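Local coordinates for tartronic semialdehyde reductase (Salmonella typhimurium, PDB 1YB4), which probably catalyses the NAD(P)H-dependent reduction of 2-hydroxy-3-oxopropanoate (tartronic semialdehyde) to (R)-glycerate, at residues M4-I9 against A25-H30; I20-A25 against F152-K157; I225-E230 against A281-L286. All blocks are in the same frame, centred on the assembly; numbering follows the deposited sequence.

In the fold
Contacts 1 and 2 lie within the N-terminal Rossmann-type domain and share the helix 15-24 region, with Ala25 common to both and centres about 10 Å apart; contact 3 belongs to the helical C-terminal part, its centre about 40 Å from that of contact 1. Each is part buried and part exposed. Contact 1 pairs two strands through backbone hydrogen bonds, with leucines packed on one face. Contact 2 sets two helices together through aliphatic branches. His27 and Leu22 bridge these two contacts by packing. Contact 3 seats a loop on a helix start through an aromatic ring, while its arginine finds a salt bridge just beyond the segments.

Contact 1. Residues M4-I9 against A25-H30; sequences MKLGFI and AGHQLH
The pairing of Leu6 and Gly7 with Leu29 and His30 closes the first beta-alpha-beta unit of the Rossmann-type domain: strands 5-8 and 28-31 run parallel, joined by helix 15-24, with 28-31 outermost in this chain's sheet. The strand axes approach to 4.7 Å, at an angle of 37° between these short segments. Two sound backbone bonds fix the register. His30 N donates to Leu6 O at 3.3 Å, and Phe8 N donates to His30 O at 3.1 Å, reaching that oxygen from above its carbonyl plane. A third, from Leu6 N to Gln28 O, is weak. Leu6 O also receives a CA-H...O contact from Leu29 CA at 3.5 Å.

Leu6 and Leu29 share the sheet face that helices 15-24 and 142-155 cover. Leu6 CB meets Leu29 CD1 at 3.8 Å. With its CG anti to the carbonyl carbon (chi1 -39°), Leu6 also brings CD1 to that methyl and, obliquely, to His27 CG at 3.9 Å, so CD1 touches both an aliphatic branch and an imidazole. Beyond it, Met4 O lies at the ring edge near its plane, 3.6 Å from His27 ND1, a contact and not a bond; Met4 itself is poorly ordered. Phe8 turns its ring away from strand 28-31 and onto Met18, Ala19 and Leu22 of helix 15-24. Gly7 CA lies close to His30 O; the imidazole of His30, on the opposite face from Leu6 and Leu29, stacks on Phe58. Backbone bonds thus set the register, while mainly apolar side chains fill the helix-covered face: Leu29 meets the connecting helix at Leu22, and Leu6 faces Leu151 of helix 142-155.

Contact 2. Residues I20-A25 against F152-K157; sequences INLARA and FDILGK
Ile154 reaches across to helix 15-24 with two separate branches. Its CG1 stands anti to the carbonyl carbon (chi1 -59°) and the chain continues extended through chi2 (171°), which brings CD1 to 3.7 Å from Ala25 CB, just past the helix end. CG2, anti to the backbone N, goes instead to the backbone of the facing helix and meets the backbone O of Asn21 at 3.5 Å. Ile154 thereby touches residues four apart, about one turn, at Asn21 and Ala25.

Leu155 works through one methyl: CD2 lies 3.9 Å from Leu22 CG and 4.1 Å from Leu22 CD2, the two leucine chains meeting at a slant. Leu22 CD2 also comes within 4.3 Å of Ile154 CD1, a looser touch. The contacts of Leu22 and Ala25 here are aliphatic; the CG2 of Ile154 instead lies against a backbone carbonyl.

Helices 15-24 and 142-155 thus meet near their C-terminal ends on one side of the sheet. Leu22 continues onto Phe8 of strand 5-8 and Leu29 of strand 28-31, Ile154 onto His27, and Phe152 turns away to Leu118 and Ala120 of strand 115-123 and Ile159 of strand 158-163.

Contact 3. Residues I225-E230 against A281-L286; sequences INRTFE and AMVQAL
Phe229 and Arg227 both start with CG anti to the carbonyl carbon (chi1 -52° for the phenylalanine), and these torsions, with a further bend of the arginine at chi2 and chi3, bring ring and guanidinium up to residues 281-286. The contact belongs to the helical C-terminal part of the protein, where the loop between helices 215-225 and 235-251 rests against the beginning of helix 283-290 and the turn just before it.

The Phe229 ring makes most of the touch. Ala281 CA lies 4.2 Å from the ring centroid and 30° off its normal, an off-centre CH-pi contact; the nearest ring atom is Phe229 CD1, 3.7 Å from that carbon. The methyl of Ala281 is a little farther off, with its CB 4.1 Å from CD1. At the far end of the ring, Phe229 CZ meets Val283 CG1 at 3.9 Å, the two side chains crossing at about a right angle. The ring thus spans from the backbone of Ala281 to a branch of Val283, while Phe229 is also held through its backbone by a hydrogen bond with Asp278.

Within the loop, the CZ end of the Phe229 ring points at one face of the Arg227 guanidinium, 4.1 Å from its plane and over its centre. Beyond these segments, Arg227 NH1 forms a salt bridge with Glu287 OE2, one turn farther along helix 283-290, and also hydrogen-bonds to Met224 O; NH2 has the like charge of Lys293 NZ close by. Two partners on NH1 should limit rotation of the group. Against Gln284 the meeting is only a contact, the guanidinium and amide planes turned 72° apart, with Arg227 NH2 4.2 Å from Gln284 NE2.

Contact 1. Residues M4-I9 against A25-H30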
loop_
_atom_site.group_PDB
_atom_site.type_symbol
_atom_site.label_atom_id
_atom_site.label_comp_id
_atom_site.label_asym_id
_atom_site.label_seq_id
_atom_site.Cartn_x
_atom_site.Cartn_y
_atom_site.Cartn_z
HETATM N N MSE A 4 -20.393 -34.211 -29.465
HETATM C CA MSE A 4 -19.732 -35.402 -30.098
HETATM C C MSE A 4 -19.316 -36.402 -29.027
HETATM O O MSE A 4 -20.078 -36.694 -28.103
HETATM C CB MSE A 4 -18.480 -34.969 -30.867
HETATM C CG MSE A 4 -18.706 -33.924 -31.950
HETATM SE SE MSE A 4 -17.035 -33.407 -32.803
HETATM C CE MSE A 4 -17.069 -31.506 -32.411
ATOM N N LYS A 5 -18.107 -36.940 -29.184
ATOM C CA LYS A 5 -17.529 -37.866 -28.216
ATOM C C LYS A 5 -16.540 -37.003 -27.429
ATOM O O LYS A 5 -15.567 -36.476 -27.990
ATOM C CB LYS A 5 -16.796 -39.013 -28.916
ATOM C CG LYS A 5 -15.814 -38.591 -29.998
ATOM C CD LYS A 5 -14.779 -39.689 -30.271
ATOM C CE LYS A 5 -15.417 -41.054 -30.563
ATOM N NZ LYS A 5 -16.203 -41.090 -31.825
ATOM N N LEU A 6 -16.792 -36.869 -26.128
ATOM C CA LEU A 6 -15.981 -36.009 -25.277
ATOM C C LEU A 6 -15.108 -36.725 -24.281
ATOM O O LEU A 6 -15.259 -37.922 -24.068
ATOM C CB LEU A 6 -16.897 -35.037 -24.527
ATOM C CG LEU A 6 -18.079 -34.473 -25.327
ATOM C CD1 LEU A 6 -18.947 -33.605 -24.420
ATOM C CD2 LEU A 6 -17.568 -33.683 -26.533
ATOM N N GLY A 7 -14.200 -35.959 -23.676
ATOM C CA GLY A 7 -13.274 -36.470 -22.676
ATOM C C GLY A 7 -13.077 -35.458 -21.552
ATOM O O GLY A 7 -13.017 -34.257 -21.798
ATOM N N PHE A 8 -12.992 -35.938 -20.314
ATOM C CA PHE A 8 -12.817 -35.070 -19.148
ATOM C C PHE A 8 -11.594 -35.563 -18.376
ATOM O O PHE A 8 -11.564 -36.698 -17.910
ATOM C CB PHE A 8 -14.059 -35.122 -18.246
ATOM C CG PHE A 8 -14.489 -33.771 -17.728
ATOM C CD1 PHE A 8 -15.388 -32.987 -18.446
ATOM C CD2 PHE A 8 -13.971 -33.271 -16.541
ATOM C CE1 PHE A 8 -15.765 -31.732 -17.991
ATOM C CE2 PHE A 8 -14.342 -32.016 -16.080
ATOM C CZ PHE A 8 -15.240 -31.245 -16.805
ATOM N N ILE A 9 -10.590 -34.704 -18.232
ATOM C CA ILE A 9 -9.356 -35.097 -17.557
ATOM C C ILE A 9 -9.212 -34.637 -16.109
ATOM O O ILE A 9 -8.200 -34.900 -15.471
ATOM C CB ILE A 9 -8.128 -34.638 -18.384
ATOM C CG1 ILE A 9 -8.161 -35.339 -19.734
ATOM C CG2 ILE A 9 -6.825 -34.970 -17.676
ATOM C CD1 ILE A 9 -6.916 -35.142 -20.558
ATOM N N ALA A 25 -26.563 -34.956 -20.449
ATOM C CA ALA A 25 -27.153 -34.457 -21.686
ATOM C C ALA A 25 -27.092 -35.481 -22.814
ATOM O O ALA A 25 -27.462 -35.176 -23.949
ATOM C CB ALA A 25 -26.472 -33.178 -22.116
ATOM N N GLY A 26 -26.613 -36.683 -22.504
ATOM C CA GLY A 26 -26.543 -37.732 -23.510
ATOM C C GLY A 26 -25.171 -38.028 -24.090
ATOM O O GLY A 26 -24.986 -39.029 -24.790
ATOM N N HIS A 27 -24.202 -37.167 -23.808
ATOM C CA HIS A 27 -22.858 -37.359 -24.331
ATOM C C HIS A 27 -22.144 -38.535 -23.679
ATOM O O HIS A 27 -22.419 -38.894 -22.534
ATOM C CB HIS A 27 -22.049 -36.075 -24.151
ATOM C CG HIS A 27 -22.610 -34.912 -24.902
ATOM N ND1 HIS A 27 -22.508 -34.798 -26.271
ATOM C CD2 HIS A 27 -23.352 -33.857 -24.490
ATOM C CE1 HIS A 27 -23.168 -33.724 -26.671
ATOM N NE2 HIS A 27 -23.691 -33.137 -25.609
ATOM N N GLN A 28 -21.240 -39.153 -24.429
ATOM C CA GLN A 28 -20.484 -40.271 -23.899
ATOM C C GLN A 28 -19.129 -39.706 -23.529
ATOM O O GLN A 28 -18.408 -39.183 -24.378
ATOM C CB GLN A 28 -20.326 -41.379 -24.943
ATOM C CG GLN A 28 -20.232 -42.767 -24.322
ATOM C CD GLN A 28 -21.549 -43.220 -23.682
ATOM O OE1 GLN A 28 -22.111 -42.543 -22.808
ATOM N NE2 GLN A 28 -22.042 -44.378 -24.117
ATOM N N LEU A 29 -18.795 -39.805 -22.252
ATOM C CA LEU A 29 -17.543 -39.279 -21.759
ATOM C C LEU A 29 -16.559 -40.303 -21.251
ATOM O O LEU A 29 -16.917 -41.243 -20.540
ATOM C CB LEU A 29 -17.804 -38.287 -20.630
ATOM C CG LEU A 29 -18.052 -36.818 -20.960
ATOM C CD1 LEU A 29 -19.155 -36.657 -21.995
ATOM C CD2 LEU A 29 -18.406 -36.108 -19.668
ATOM N N HIS A 30 -15.304 -40.104 -21.621
ATOM C CA HIS A 30 -14.241 -40.957 -21.149
ATOM C C HIS A 30 -13.533 -40.024 -20.181
ATOM O O HIS A 30 -12.884 -39.062 -20.587
ATOM C CB HIS A 30 -13.343 -41.377 -22.308
ATOM C CG HIS A 30 -13.892 -42.517 -23.111
ATOM N ND1 HIS A 30 -13.770 -43.830 -22.713
ATOM C CD2 HIS A 30 -14.540 -42.541 -24.302
ATOM C CE1 HIS A 30 -14.315 -44.615 -23.626
ATOM N NE2 HIS A 30 -14.788 -43.859 -24.601
#

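Contact 2. Residues I20-A25 against F152-K157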
loop_
_atom_site.group_PDB
_atom_site.type_symbol
_atom_site.label_atom_id
_atom_site.label_comp_id
_atom_site.label_asym_id
_atom_site.label_seq_id
_atom_site.Cartn_x
_atom_site.Cartn_y
_atom_site.Cartn_z
ATOM N N ILE A 20 -20.688 -34.587 -14.909
ATOM C CA ILE A 20 -22.039 -35.085 -14.661
ATOM C C ILE A 20 -23.073 -34.341 -15.514
ATOM O O ILE A 20 -24.037 -34.935 -15.976
ATOM C CB ILE A 20 -22.427 -34.959 -13.174
ATOM C CG1 ILE A 20 -21.545 -35.881 -12.336
ATOM C CG2 ILE A 20 -23.894 -35.309 -12.984
ATOM C CD1 ILE A 20 -21.996 -36.030 -10.889
ATOM N N ASN A 21 -22.884 -33.045 -15.726
ATOM C CA ASN A 21 -23.827 -32.303 -16.553
ATOM C C ASN A 21 -23.709 -32.670 -18.036
ATOM O O ASN A 21 -24.710 -32.704 -18.742
ATOM C CB ASN A 21 -23.634 -30.794 -16.392
ATOM C CG ASN A 21 -24.668 -30.176 -15.489
ATOM O OD1 ASN A 21 -24.715 -30.458 -14.296
ATOM N ND2 ASN A 21 -25.519 -29.330 -16.059
ATOM N N LEU A 22 -22.492 -32.922 -18.511
ATOM C CA LEU A 22 -22.294 -33.291 -19.912
ATOM C C LEU A 22 -22.855 -34.700 -20.161
ATOM O O LEU A 22 -23.491 -34.963 -21.191
ATOM C CB LEU A 22 -20.807 -33.261 -20.269
ATOM C CG LEU A 22 -20.130 -31.888 -20.339
ATOM C CD1 LEU A 22 -18.659 -32.087 -20.560
ATOM C CD2 LEU A 22 -20.724 -31.056 -21.473
ATOM N N ALA A 23 -22.623 -35.596 -19.204
ATOM C CA ALA A 23 -23.101 -36.964 -19.307
ATOM C C ALA A 23 -24.627 -36.991 -19.260
ATOM O O ALA A 23 -25.274 -37.756 -19.979
ATOM C CB ALA A 23 -22.515 -37.796 -18.180
ATOM N N ARG A 24 -25.198 -36.132 -18.427
ATOM C CA ARG A 24 -26.643 -36.057 -18.276
ATOM C C ARG A 24 -27.321 -35.566 -19.548
ATOM O O ARG A 24 -28.526 -35.727 -19.707
ATOM C CB ARG A 24 -27.007 -35.118 -17.122
ATOM C CG ARG A 24 -28.459 -35.200 -16.664
ATOM C CD ARG A 24 -28.543 -35.864 -15.295
ATOM N NE ARG A 24 -27.982 -35.016 -14.251
ATOM C CZ ARG A 24 -27.718 -35.437 -13.021
ATOM N NH1 ARG A 24 -27.210 -34.600 -12.119
ATOM N NH2 ARG A 24 -27.952 -36.701 -12.700
ATOM N N ALA A 25 -26.563 -34.956 -20.449
ATOM C CA ALA A 25 -27.153 -34.457 -21.686
ATOM C C ALA A 25 -27.092 -35.481 -22.814
ATOM O O ALA A 25 -27.462 -35.176 -23.949
ATOM C CB ALA A 25 -26.472 -33.178 -22.116
ATOM N N PHE A 152 -20.553 -25.749 -23.864
ATOM C CA PHE A 152 -20.444 -24.686 -22.870
ATOM C C PHE A 152 -21.858 -24.333 -22.386
ATOM O O PHE A 152 -22.068 -24.068 -21.195
ATOM C CB PHE A 152 -19.795 -23.431 -23.465
ATOM C CG PHE A 152 -18.306 -23.535 -23.666
ATOM C CD1 PHE A 152 -17.499 -24.204 -22.741
ATOM C CD2 PHE A 152 -17.698 -22.914 -24.752
ATOM C CE1 PHE A 152 -16.101 -24.250 -22.894
ATOM C CE2 PHE A 152 -16.296 -22.954 -24.912
ATOM C CZ PHE A 152 -15.504 -23.621 -23.985
ATOM N N ASP A 153 -22.820 -24.351 -23.315
ATOM C CA ASP A 153 -24.220 -24.015 -23.013
ATOM C C ASP A 153 -24.802 -24.901 -21.934
ATOM O O ASP A 153 -25.696 -24.489 -21.204
ATOM C CB ASP A 153 -25.101 -24.125 -24.262
ATOM C CG ASP A 153 -25.070 -22.875 -25.122
ATOM O OD1 ASP A 153 -25.504 -22.942 -26.292
ATOM O OD2 ASP A 153 -24.630 -21.822 -24.631
ATOM N N ILE A 154 -24.305 -26.128 -21.850
ATOM C CA ILE A 154 -24.770 -27.068 -20.842
ATOM C C ILE A 154 -24.078 -26.763 -19.523
ATOM O O ILE A 154 -24.665 -26.918 -18.464
ATOM C CB ILE A 154 -24.422 -28.507 -21.227
ATOM C CG1 ILE A 154 -25.067 -28.853 -22.560
ATOM C CG2 ILE A 154 -24.882 -29.462 -20.146
ATOM C CD1 ILE A 154 -24.595 -30.159 -23.117
ATOM N N LEU A 155 -22.830 -26.308 -19.598
ATOM C CA LEU A 155 -22.038 -26.012 -18.408
ATOM C C LEU A 155 -22.281 -24.668 -17.716
ATOM O O LEU A 155 -22.012 -24.534 -16.532
ATOM C CB LEU A 155 -20.552 -26.139 -18.745
ATOM C CG LEU A 155 -20.088 -27.489 -19.297
ATOM C CD1 LEU A 155 -18.627 -27.413 -19.718
ATOM C CD2 LEU A 155 -20.281 -28.555 -18.246
ATOM N N GLY A 156 -22.774 -23.672 -18.436
ATOM C CA GLY A 156 -23.006 -22.381 -17.803
ATOM C C GLY A 156 -23.915 -21.446 -18.588
ATOM O O GLY A 156 -24.380 -21.796 -19.671
ATOM N N LYS A 157 -24.175 -20.256 -18.045
ATOM C CA LYS A 157 -25.029 -19.276 -18.713
ATOM C C LYS A 157 -24.185 -18.276 -19.468
ATOM O O LYS A 157 -24.184 -18.253 -20.693
ATOM C CB LYS A 157 -25.896 -18.499 -17.712
ATOM C CG LYS A 157 -26.992 -19.289 -17.031
ATOM C CD LYS A 157 -28.016 -18.366 -16.370
ATOM C CE LYS A 157 -29.270 -19.141 -15.978
ATOM N NZ LYS A 157 -30.386 -18.242 -15.590
#

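Contact 3. Residues I225-E230 against A281-L286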
loop_
_atom_site.group_PDB
_atom_site.type_symbol
_atom_site.label_atom_id
_atom_site.label_comp_id
_atom_site.label_asym_id
_atom_site.label_seq_id
_atom_site.Cartn_x
_atom_site.Cartn_y
_atom_site.Cartn_z
ATOM N N ILE A 225 -22.882 -7.225 6.755
ATOM C CA ILE A 225 -23.773 -6.686 7.773
ATOM C C ILE A 225 -24.443 -7.776 8.608
ATOM O O ILE A 225 -24.435 -7.729 9.839
ATOM C CB ILE A 225 -24.872 -5.814 7.132
ATOM C CG1 ILE A 225 -24.228 -4.668 6.326
ATOM C CG2 ILE A 225 -25.787 -5.268 8.217
ATOM C CD1 ILE A 225 -25.219 -3.681 5.682
ATOM N N ASN A 226 -25.012 -8.765 7.936
ATOM C CA ASN A 226 -25.684 -9.835 8.649
ATOM C C ASN A 226 -24.714 -10.898 9.140
ATOM O O ASN A 226 -25.136 -11.944 9.624
ATOM C CB ASN A 226 -26.756 -10.458 7.754
ATOM C CG ASN A 226 -27.704 -9.416 7.177
ATOM O OD1 ASN A 226 -28.053 -8.438 7.850
ATOM N ND2 ASN A 226 -28.135 -9.624 5.934
ATOM N N ARG A 227 -23.417 -10.617 9.021
ATOM C CA ARG A 227 -22.344 -11.538 9.439
ATOM C C ARG A 227 -22.496 -12.953 8.875
ATOM O O ARG A 227 -22.138 -13.933 9.528
ATOM C CB ARG A 227 -22.264 -11.606 10.965
ATOM C CG ARG A 227 -22.431 -10.258 11.641
ATOM C CD ARG A 227 -21.370 -9.285 11.187
ATOM N NE ARG A 227 -20.059 -9.613 11.742
ATOM C CZ ARG A 227 -18.939 -8.995 11.390
ATOM N NH1 ARG A 227 -18.983 -8.026 10.484
ATOM N NH2 ARG A 227 -17.785 -9.342 11.938
ATOM N N THR A 228 -23.005 -13.051 7.653
ATOM C CA THR A 228 -23.200 -14.345 7.017
ATOM C C THR A 228 -22.049 -14.623 6.051
ATOM O O THR A 228 -22.063 -14.179 4.905
ATOM C CB THR A 228 -24.575 -14.387 6.281
ATOM O OG1 THR A 228 -24.448 -13.844 4.964
ATOM C CG2 THR A 228 -25.613 -13.555 7.054
ATOM N N PHE A 229 -21.053 -15.366 6.537
ATOM C CA PHE A 229 -19.852 -15.703 5.774
ATOM C C PHE A 229 -19.684 -17.165 5.341
ATOM O O PHE A 229 -18.582 -17.578 4.966
ATOM C CB PHE A 229 -18.612 -15.303 6.574
ATOM C CG PHE A 229 -18.628 -13.883 7.047
ATOM C CD1 PHE A 229 -18.701 -12.835 6.130
ATOM C CD2 PHE A 229 -18.571 -13.594 8.404
ATOM C CE1 PHE A 229 -18.716 -11.518 6.555
ATOM C CE2 PHE A 229 -18.585 -12.286 8.845
ATOM C CZ PHE A 229 -18.659 -11.239 7.915
ATOM N N GLU A 230 -20.746 -17.958 5.398
ATOM C CA GLU A 230 -20.611 -19.348 4.983
ATOM C C GLU A 230 -20.082 -19.324 3.561
ATOM O O GLU A 230 -20.484 -18.489 2.750
ATOM C CB GLU A 230 -21.952 -20.098 5.039
ATOM C CG GLU A 230 -22.422 -20.454 6.457
ATOM C CD GLU A 230 -23.329 -19.394 7.072
ATOM O OE1 GLU A 230 -22.984 -18.193 7.013
ATOM O OE2 GLU A 230 -24.392 -19.764 7.624
ATOM N N ALA A 281 -15.716 -12.209 3.935
ATOM C CA ALA A 281 -15.133 -12.210 5.268
ATOM C C ALA A 281 -13.948 -11.237 5.343
ATOM O O ALA A 281 -13.375 -10.994 6.413
ATOM C CB ALA A 281 -14.683 -13.607 5.617
HETATM N N MSE A 282 -13.584 -10.705 4.186
HETATM C CA MSE A 282 -12.509 -9.734 4.062
HETATM C C MSE A 282 -12.673 -8.636 5.095
HETATM O O MSE A 282 -11.704 -8.204 5.708
HETATM C CB MSE A 282 -12.550 -9.114 2.658
HETATM C CG MSE A 282 -11.777 -7.816 2.478
HETATM SE SE MSE A 282 -9.870 -8.082 2.500
HETATM C CE MSE A 282 -9.485 -7.297 4.180
ATOM N N VAL A 283 -13.915 -8.197 5.282
ATOM C CA VAL A 283 -14.237 -7.110 6.196
ATOM C C VAL A 283 -13.645 -7.283 7.575
ATOM O O VAL A 283 -13.316 -6.306 8.255
ATOM C CB VAL A 283 -15.780 -6.920 6.305
ATOM C CG1 VAL A 283 -16.420 -8.173 6.864
ATOM C CG2 VAL A 283 -16.108 -5.697 7.163
ATOM N N GLN A 284 -13.490 -8.526 7.992
ATOM C CA GLN A 284 -12.937 -8.790 9.314
ATOM C C GLN A 284 -11.512 -8.260 9.462
ATOM O O GLN A 284 -11.102 -7.877 10.556
ATOM C CB GLN A 284 -12.973 -10.294 9.612
ATOM C CG GLN A 284 -14.383 -10.861 9.659
ATOM C CD GLN A 284 -14.430 -12.265 10.224
ATOM O OE1 GLN A 284 -13.937 -13.214 9.611
ATOM N NE2 GLN A 284 -15.018 -12.403 11.406
ATOM N N ALA A 285 -10.762 -8.234 8.364
ATOM C CA ALA A 285 -9.390 -7.754 8.419
ATOM C C ALA A 285 -9.358 -6.291 8.788
ATOM O O ALA A 285 -8.545 -5.876 9.606
ATOM C CB ALA A 285 -8.701 -7.972 7.102
ATOM N N LEU A 286 -10.242 -5.501 8.190
ATOM C CA LEU A 286 -10.270 -4.087 8.519
ATOM C C LEU A 286 -10.906 -3.839 9.886
ATOM O O LEU A 286 -10.574 -2.865 10.566
ATOM C CB LEU A 286 -10.981 -3.301 7.423
ATOM C CG LEU A 286 -10.091 -3.361 6.183
ATOM C CD1 LEU A 286 -10.444 -4.567 5.365
ATOM C CD2 LEU A 286 -10.263 -2.136 5.381
#